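Local structure of putative aldo/keto reductase (Salmonella enterica subsp. enterica serovar Typhimurium, 4R9O) at residues C[19-24]-C[261-266]; C[38-43]-C[267-272]. The protein probably acts as an NADP-dependent oxidoreductase of the aldo/keto reductase family, built on a TIM-barrel fold. All coordinates share one frame; numbering follows the deposited sequence.

Contact 1 (C[19-24]-C[261-266]); sequences RFVMGY and LPIIGS
F20, P262 and I264 form the apolar centre on one side of two paired parallel strands. The F20 ring lies across the proline, its CE1 3.7 Å from P262 CG, and P262 CD sits over one ring face, offset toward the rim. Because CG of F20 stands anti to its carbonyl carbon (chi1 -80°), the ring leans back over P262, while its CD1 still comes within 3.8 Å of I264 CD1. On the barrel-interior face V21 and I263 run side by side and point the same way, V21 CB 4.0 Å from I263 CG1. The CG2 branch of I263 packs at 3.5 Å on G23 CA, the space beside this glycine being taken by the isoleucine methyl. M22 bends at chi2 and chi3, which turns its methyl CE to the carbonyl oxygens of I264 and S266, a van der Waals approach.

Three backbone hydrogen bonds set the parallel register: V21 N to P262 O, I264 N to V21 O at 2.7 Å, and G23 N to I264 O at 2.6 Å. All have N-H...O angles above 160°. Beyond I264 the pairing gives way to a water, which donates to G23 O and G265 O and bridges the diverging chains.

The pairing of 16-23 with 261-264 joins the first and last parallel strands and so closes the TIM barrel. Strand 51-53 continues the sheet beyond 16-23, and 210-212 beyond 261-264. Helices 245-254 and 269-276 cover the F20 and I264 side, and helix 34-46 reaches M22 through F40 and H44.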
ATOM      1  N   ARG C  19      19.667 -31.488  -7.736  1.00 33.10           N
ATOM      2  CA  ARG C  19      19.265 -30.456  -6.782  1.00 33.31           C
ATOM      3  C   ARG C  19      19.545 -29.041  -7.291  1.00 33.82           C
ATOM      4  O   ARG C  19      18.831 -28.091  -6.961  1.00 32.08           O
ATOM      5  CB  ARG C  19      19.983 -30.683  -5.450  1.00 36.68           C
ATOM      6  CG  ARG C  19      19.458 -29.863  -4.305  1.00 38.97           C
ATOM      7  CD  ARG C  19      20.242 -30.177  -3.053  1.00 41.60           C
ATOM      8  NE  ARG C  19      19.640 -29.545  -1.893  1.00 42.09           N
ATOM      9  CZ  ARG C  19      20.141 -29.612  -0.670  1.00 42.76           C
ATOM     10  NH1 ARG C  19      21.264 -30.288  -0.455  1.00 42.88           N
ATOM     11  NH2 ARG C  19      19.519 -28.996   0.332  1.00 43.71           N
ATOM     12  N   PHE C  20      20.604 -28.901  -8.080  1.00 32.29           N
ATOM     13  CA  PHE C  20      20.880 -27.643  -8.763  1.00 33.38           C
ATOM     14  C   PHE C  20      20.536 -27.782 -10.248  1.00 31.77           C
ATOM     15  O   PHE C  20      20.794 -28.811 -10.862  1.00 31.65           O
ATOM     16  CB  PHE C  20      22.342 -27.226  -8.581  1.00 35.82           C
ATOM     17  CG  PHE C  20      22.628 -26.567  -7.259  1.00 35.03           C
ATOM     18  CD1 PHE C  20      22.571 -25.190  -7.131  1.00 35.45           C
ATOM     19  CD2 PHE C  20      22.971 -27.323  -6.151  1.00 38.82           C
ATOM     20  CE1 PHE C  20      22.835 -24.574  -5.911  1.00 39.34           C
ATOM     21  CE2 PHE C  20      23.249 -26.717  -4.931  1.00 39.96           C
ATOM     22  CZ  PHE C  20      23.180 -25.338  -4.814  1.00 39.94           C
ATOM     23  N   VAL C  21      19.947 -26.734 -10.812  1.00 31.50           N
ATOM     24  CA  VAL C  21      19.473 -26.747 -12.194  1.00 29.44           C
ATOM     25  C   VAL C  21      20.222 -25.730 -13.049  1.00 30.65           C
ATOM     26  O   VAL C  21      20.355 -24.566 -12.664  1.00 30.18           O
ATOM     27  CB  VAL C  21      17.954 -26.452 -12.242  1.00 29.15           C
ATOM     28  CG1 VAL C  21      17.462 -26.307 -13.687  1.00 30.20           C
ATOM     29  CG2 VAL C  21      17.184 -27.548 -11.511  1.00 28.75           C
ATOM     30  N   MET C  22      20.735 -26.155 -14.204  1.00 32.80           N
ATOM     31  CA  MET C  22      21.374 -25.198 -15.113  1.00 31.07           C
ATOM     32  C   MET C  22      20.325 -24.500 -15.975  1.00 28.84           C
ATOM     33  O   MET C  22      19.640 -25.144 -16.769  1.00 30.13           O
ATOM     34  CB  MET C  22      22.414 -25.884 -16.004  1.00 32.08           C
ATOM     35  CG  MET C  22      23.235 -24.903 -16.835  1.00 34.19           C
ATOM     36  SD  MET C  22      24.262 -23.828 -15.803  1.00 38.09           S
ATOM     37  CE  MET C  22      24.007 -22.242 -16.591  1.00 65.75           C
ATOM     38  N   GLY C  23      20.202 -23.185 -15.815  1.00 28.41           N
ATOM     39  CA  GLY C  23      19.238 -22.395 -16.577  1.00 24.59           C
ATOM     40  C   GLY C  23      19.860 -21.773 -17.827  1.00 28.26           C
ATOM     41  O   GLY C  23      20.968 -21.240 -17.785  1.00 30.31           O
ATOM     42  N   TYR C  24      19.139 -21.831 -18.943  1.00 26.25           N
ATOM     43  CA  TYR C  24      19.694 -21.392 -20.214  1.00 29.81           C
ATOM     44  C   TYR C  24      19.001 -20.162 -20.810  1.00 30.59           C
ATOM     45  O   TYR C  24      19.103 -19.911 -22.011  1.00 29.86           O
ATOM     46  CB  TYR C  24      19.663 -22.558 -21.212  1.00 27.02           C
ATOM     47  CG  TYR C  24      20.806 -23.530 -20.996  1.00 28.32           C
ATOM     48  CD1 TYR C  24      22.071 -23.264 -21.520  1.00 28.82           C
ATOM     49  CD2 TYR C  24      20.635 -24.698 -20.258  1.00 25.43           C
ATOM     50  CE1 TYR C  24      23.131 -24.134 -21.318  1.00 31.39           C
ATOM     51  CE2 TYR C  24      21.699 -25.582 -20.051  1.00 26.12           C
ATOM     52  CZ  TYR C  24      22.941 -25.295 -20.585  1.00 30.04           C
ATOM     53  OH  TYR C  24      24.002 -26.162 -20.402  1.00 29.50           O
ATOM     54  N   LEU C 261      15.075 -26.187  -5.522  1.00 28.09           N
ATOM     55  CA  LEU C 261      16.147 -26.503  -6.462  1.00 30.56           C
ATOM     56  C   LEU C 261      16.580 -25.206  -7.142  1.00 30.42           C
ATOM     57  O   LEU C 261      15.852 -24.683  -7.996  1.00 28.59           O
ATOM     58  CB  LEU C 261      15.682 -27.514  -7.518  1.00 26.61           C
ATOM     59  CG  LEU C 261      15.352 -28.957  -7.103  1.00 30.41           C
ATOM     60  CD1 LEU C 261      14.117 -29.061  -6.202  1.00 29.91           C
ATOM     61  CD2 LEU C 261      15.176 -29.806  -8.343  1.00 28.66           C
ATOM     62  N   PRO C 262      17.751 -24.674  -6.759  1.00 29.32           N
ATOM     63  CA  PRO C 262      18.219 -23.403  -7.336  1.00 27.91           C
ATOM     64  C   PRO C 262      18.602 -23.525  -8.806  1.00 29.07           C
ATOM     65  O   PRO C 262      19.304 -24.465  -9.188  1.00 31.35           O
ATOM     66  CB  PRO C 262      19.446 -23.049  -6.483  1.00 28.09           C
ATOM     67  CG  PRO C 262      19.279 -23.850  -5.207  1.00 27.01           C
ATOM     68  CD  PRO C 262      18.605 -25.126  -5.644  1.00 28.51           C
ATOM     69  N   ILE C 263      18.132 -22.582  -9.622  1.00 28.47           N
ATOM     70  CA  ILE C 263      18.521 -22.506 -11.027  1.00 31.68           C
ATOM     71  C   ILE C 263      19.714 -21.587 -11.171  1.00 33.25           C
ATOM     72  O   ILE C 263      19.647 -20.416 -10.789  1.00 35.32           O
ATOM     73  CB  ILE C 263      17.377 -21.982 -11.921  1.00 30.61           C
ATOM     74  CG1 ILE C 263      16.143 -22.880 -11.788  1.00 31.82           C
ATOM     75  CG2 ILE C 263      17.845 -21.851 -13.378  1.00 30.41           C
ATOM     76  CD1 ILE C 263      14.873 -22.264 -12.367  1.00 33.49           C
ATOM     77  N   ILE C 264      20.808 -22.130 -11.694  1.00 32.88           N
ATOM     78  CA  ILE C 264      22.021 -21.367 -11.937  1.00 35.19           C
ATOM     79  C   ILE C 264      21.973 -20.859 -13.370  1.00 35.86           C
ATOM     80  O   ILE C 264      21.630 -21.616 -14.278  1.00 36.72           O
ATOM     81  CB  ILE C 264      23.291 -22.224 -11.740  1.00 38.27           C
ATOM     82  CG1 ILE C 264      23.172 -23.109 -10.499  1.00 39.72           C
ATOM     83  CG2 ILE C 264      24.545 -21.349 -11.702  1.00 40.99           C
ATOM     84  CD1 ILE C 264      24.237 -24.193 -10.447  1.00 41.87           C
ATOM     85  N   GLY C 265      22.320 -19.594 -13.581  1.00 35.34           N
ATOM     86  CA  GLY C 265      22.216 -19.005 -14.903  1.00 35.50           C
ATOM     87  C   GLY C 265      23.520 -18.557 -15.531  1.00 49.47           C
ATOM     88  O   GLY C 265      23.517 -17.956 -16.607  1.00 53.63           O
ATOM     89  N   SER C 266      24.635 -18.841 -14.865  1.00 49.52           N
ATOM     90  CA  SER C 266      25.941 -18.393 -15.343  1.00 50.75           C
ATOM     91  C   SER C 266      26.545 -19.356 -16.361  1.00 51.42           C
ATOM     92  O   SER C 266      26.628 -20.559 -16.114  1.00 50.85           O
ATOM     93  CB  SER C 266      26.909 -18.213 -14.169  1.00 51.55           C
ATOM     94  OG  SER C 266      28.244 -18.036 -14.633  1.00 56.04           O
TER
HETATM   95  O   HOH W   1      21.238 -18.629 -18.418  1.00 36.76           O

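Contact 2 (C[38-43]-C[267-272]); sequences VSFIEE and GKIERV
The loop that follows the last barrel strand, and the first turn of helix 269-276 beyond it, meet helix 34-46 in the outer layer of the TIM barrel. The loop includes G267, which probably belongs to the NADP(+)-binding site. F40 makes the main approach. Its CG is anti to the backbone N (chi1 178°), which carries the ring away from its own helix until CE1 lies 3.4 Å from G267 O. The same CE1 is 3.9 Å from I269 N, which sits at the ring edge and in its plane. Carbon CZ continues along the loop, 3.9 Å from G267 CA, and touches V272 CG2 at 4.2 Å.

I269 closes the outer side of this contact. With its CG1 anti to the backbone N (chi1 -160°), it directs the CG1-CD1 branch at helix 34-46: CD1 reaches F40 CE1 at 4.0 Å, and CG1 lies 3.7 Å from E43 CB. The E43 side chain crosses I269 at a slant and, extended beyond CG, brings OE1 to 3.8 Å from I269 CG2. W30 meets the F40 ring edge-to-face from outside the two segments.

K268 holds the N-cap position, and its carbonyl oxygen accepts a hydrogen bond from V272 N at 3.1 Å, fixing the turn against which F40 rests.

No hydrogen bond or salt bridge spans the two segments, so they are held by dispersion and shape. The E43 carboxylate meets only aliphatic carbons of I269 across this contact, and the approach of F40 CE1 to G267 O would give at most a weak electrostatic attraction.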
ATOM      1  N   VAL C  38      28.570 -27.706 -26.197  1.00 37.82           N
ATOM      2  CA  VAL C  38      28.749 -29.127 -25.921  1.00 39.38           C
ATOM      3  C   VAL C  38      29.673 -29.333 -24.721  1.00 39.77           C
ATOM      4  O   VAL C  38      29.355 -30.088 -23.799  1.00 37.13           O
ATOM      5  CB  VAL C  38      29.333 -29.879 -27.141  1.00 41.15           C
ATOM      6  CG1 VAL C  38      29.839 -31.257 -26.727  1.00 39.92           C
ATOM      7  CG2 VAL C  38      28.293 -29.977 -28.258  1.00 42.65           C
ATOM      8  N   SER C  39      30.816 -28.655 -24.744  1.00 41.06           N
ATOM      9  CA  SER C  39      31.805 -28.766 -23.675  1.00 41.31           C
ATOM     10  C   SER C  39      31.259 -28.286 -22.329  1.00 38.01           C
ATOM     11  O   SER C  39      31.509 -28.913 -21.296  1.00 37.26           O
ATOM     12  CB  SER C  39      33.062 -27.975 -24.041  1.00 43.13           C
ATOM     13  OG  SER C  39      33.540 -28.383 -25.305  1.00 48.35           O
ATOM     14  N   PHE C  40      30.525 -27.173 -22.352  1.00 33.54           N
ATOM     15  CA  PHE C  40      29.918 -26.610 -21.142  1.00 35.29           C
ATOM     16  C   PHE C  40      28.887 -27.560 -20.526  1.00 35.54           C
ATOM     17  O   PHE C  40      28.856 -27.751 -19.311  1.00 37.39           O
ATOM     18  CB  PHE C  40      29.264 -25.253 -21.446  1.00 34.33           C
ATOM     19  CG  PHE C  40      28.585 -24.631 -20.259  1.00 35.54           C
ATOM     20  CD1 PHE C  40      29.332 -24.065 -19.237  1.00 37.50           C
ATOM     21  CD2 PHE C  40      27.200 -24.615 -20.161  1.00 35.40           C
ATOM     22  CE1 PHE C  40      28.716 -23.498 -18.139  1.00 38.82           C
ATOM     23  CE2 PHE C  40      26.569 -24.055 -19.062  1.00 33.52           C
ATOM     24  CZ  PHE C  40      27.319 -23.493 -18.050  1.00 35.72           C
ATOM     25  N   ILE C  41      28.041 -28.140 -21.371  1.00 35.13           N
ATOM     26  CA  ILE C  41      27.077 -29.146 -20.940  1.00 35.31           C
ATOM     27  C   ILE C  41      27.799 -30.336 -20.314  1.00 36.34           C
ATOM     28  O   ILE C  41      27.471 -30.753 -19.208  1.00 36.97           O
ATOM     29  CB  ILE C  41      26.199 -29.632 -22.117  1.00 38.21           C
ATOM     30  CG1 ILE C  41      25.305 -28.495 -22.622  1.00 35.89           C
ATOM     31  CG2 ILE C  41      25.355 -30.836 -21.698  1.00 37.59           C
ATOM     32  CD1 ILE C  41      24.596 -28.801 -23.925  1.00 36.48           C
ATOM     33  N   GLU C  42      28.793 -30.871 -21.023  1.00 36.36           N
ATOM     34  CA  GLU C  42      29.586 -31.984 -20.508  1.00 38.31           C
ATOM     35  C   GLU C  42      30.233 -31.649 -19.171  1.00 38.26           C
ATOM     36  O   GLU C  42      30.378 -32.517 -18.315  1.00 41.21           O
ATOM     37  CB  GLU C  42      30.668 -32.389 -21.521  1.00 40.96           C
ATOM     38  CG  GLU C  42      30.119 -33.085 -22.744  1.00 41.37           C
ATOM     39  CD  GLU C  42      31.202 -33.471 -23.724  1.00 46.79           C
ATOM     40  OE1 GLU C  42      32.321 -32.929 -23.614  1.00 50.06           O
ATOM     41  OE2 GLU C  42      30.929 -34.315 -24.603  1.00 48.12           O
ATOM     42  N   GLU C  43      30.625 -30.391 -18.990  1.00 34.39           N
ATOM     43  CA  GLU C  43      31.300 -29.984 -17.761  1.00 40.00           C
ATOM     44  C   GLU C  43      30.345 -29.901 -16.568  1.00 38.87           C
ATOM     45  O   GLU C  43      30.722 -30.263 -15.451  1.00 36.25           O
ATOM     46  CB  GLU C  43      32.026 -28.649 -17.960  1.00 41.27           C
ATOM     47  CG  GLU C  43      33.472 -28.831 -18.454  0.87 46.16           C
ATOM     48  CD  GLU C  43      34.121 -27.545 -18.939  0.20 49.42           C
ATOM     49  OE1 GLU C  43      33.395 -26.565 -19.194  1.00 49.42           O
ATOM     50  OE2 GLU C  43      35.365 -27.518 -19.071  0.67 53.43           O
ATOM     51  N   GLY C 267      26.990 -18.813 -17.491  1.00 52.49           N
ATOM     52  CA  GLY C 267      27.627 -19.610 -18.523  1.00 54.66           C
ATOM     53  C   GLY C 267      29.091 -19.885 -18.241  1.00 56.12           C
ATOM     54  O   GLY C 267      29.813 -20.376 -19.104  1.00 57.52           O
ATOM     55  N   LYS C 268      29.526 -19.575 -17.023  1.00 55.86           N
ATOM     56  CA  LYS C 268      30.906 -19.813 -16.609  1.00 57.69           C
ATOM     57  C   LYS C 268      30.996 -21.013 -15.664  1.00 56.61           C
ATOM     58  O   LYS C 268      30.462 -20.983 -14.550  1.00 52.27           O
ATOM     59  CB  LYS C 268      31.481 -18.565 -15.938  1.00 59.02           C
ATOM     60  CG  LYS C 268      31.473 -17.319 -16.815  1.00 62.20           C
ATOM     61  CD  LYS C 268      32.065 -16.128 -16.070  1.00 63.97           C
ATOM     62  CE  LYS C 268      32.080 -14.875 -16.930  1.00 65.44           C
ATOM     63  NZ  LYS C 268      32.891 -15.058 -18.158  1.00 69.64           N
ATOM     64  N   ILE C 269      31.676 -22.069 -16.104  1.00 65.56           N
ATOM     65  CA  ILE C 269      31.704 -23.314 -15.343  1.00 65.72           C
ATOM     66  C   ILE C 269      32.387 -23.112 -13.993  1.00 68.20           C
ATOM     67  O   ILE C 269      32.101 -23.823 -13.032  1.00 68.65           O
ATOM     68  CB  ILE C 269      32.399 -24.447 -16.133  1.00 67.57           C
ATOM     69  CG1 ILE C 269      31.982 -25.808 -15.568  1.00 65.46           C
ATOM     70  CG2 ILE C 269      33.916 -24.263 -16.159  1.00 70.32           C
ATOM     71  CD1 ILE C 269      30.473 -26.000 -15.506  1.00 59.11           C
ATOM     72  N   GLU C 270      33.267 -22.119 -13.927  1.00 70.73           N
ATOM     73  CA  GLU C 270      33.877 -21.698 -12.673  1.00 73.07           C
ATOM     74  C   GLU C 270      32.813 -21.330 -11.642  1.00 66.44           C
ATOM     75  O   GLU C 270      32.879 -21.758 -10.490  1.00 65.65           O
ATOM     76  CB  GLU C 270      34.815 -20.513 -12.925  1.00 80.18           C
ATOM     77  CG  GLU C 270      34.228 -19.480 -13.886  1.00 83.74           C
ATOM     78  CD  GLU C 270      35.267 -18.852 -14.798  1.00 90.55           C
ATOM     79  OE1 GLU C 270      35.766 -17.754 -14.470  1.00 92.95           O
ATOM     80  OE2 GLU C 270      35.582 -19.460 -15.845  1.00 92.96           O
ATOM     81  N   ARG C 271      31.825 -20.548 -12.070  1.00 61.39           N
ATOM     82  CA  ARG C 271      30.777 -20.060 -11.175  1.00 55.12           C
ATOM     83  C   ARG C 271      29.742 -21.132 -10.836  1.00 50.82           C
ATOM     84  O   ARG C 271      29.177 -21.127  -9.740  1.00 49.62           O
ATOM     85  CB  ARG C 271      30.083 -18.842 -11.785  1.00 55.78           C
ATOM     86  CG  ARG C 271      30.861 -17.541 -11.633  1.00 59.96           C
ATOM     87  CD  ARG C 271      30.054 -16.355 -12.149  1.00 61.47           C
ATOM     88  NE  ARG C 271      28.727 -16.280 -11.534  1.00 60.34           N
ATOM     89  CZ  ARG C 271      28.402 -15.468 -10.529  1.00 59.29           C
ATOM     90  NH1 ARG C 271      29.303 -14.636 -10.017  1.00 61.96           N
ATOM     91  NH2 ARG C 271      27.168 -15.481 -10.041  1.00 54.46           N
ATOM     92  N   VAL C 272      29.473 -22.028 -11.777  1.00 48.47           N
ATOM     93  CA  VAL C 272      28.652 -23.204 -11.503  1.00 47.56           C
ATOM     94  C   VAL C 272      29.269 -24.054 -10.393  1.00 53.23           C
ATOM     95  O   VAL C 272      28.580 -24.474  -9.469  1.00 52.64           O
ATOM     96  CB  VAL C 272      28.480 -24.093 -12.754  1.00 51.79           C
ATOM     97  CG1 VAL C 272      27.813 -25.423 -12.385  1.00 49.53           C
ATOM     98  CG2 VAL C 272      27.707 -23.362 -13.836  1.00 50.31           C
TER

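Contact 1 and contact 2 are joined in the chain on one side: 261-266 runs directly into 267-272, whereas 25-37, with helix 27-30, separates 19-24 from 38-43. Their centres are 12 Å apart, contact 1 about 6 Å from the chain centre and contact 2 about 17 Å, so together they span from barrel wall to outer helices. They also touch directly: Y24 OH is 3.6 Å from F40 CD2, and S266 O is 3.6 Å from F40 CZ. The probable NADP(+)-binding pair S266 and G267 is divided between them. In contact 1, G23 lies about 7 Å from the side chain of Y58, the probable proton donor.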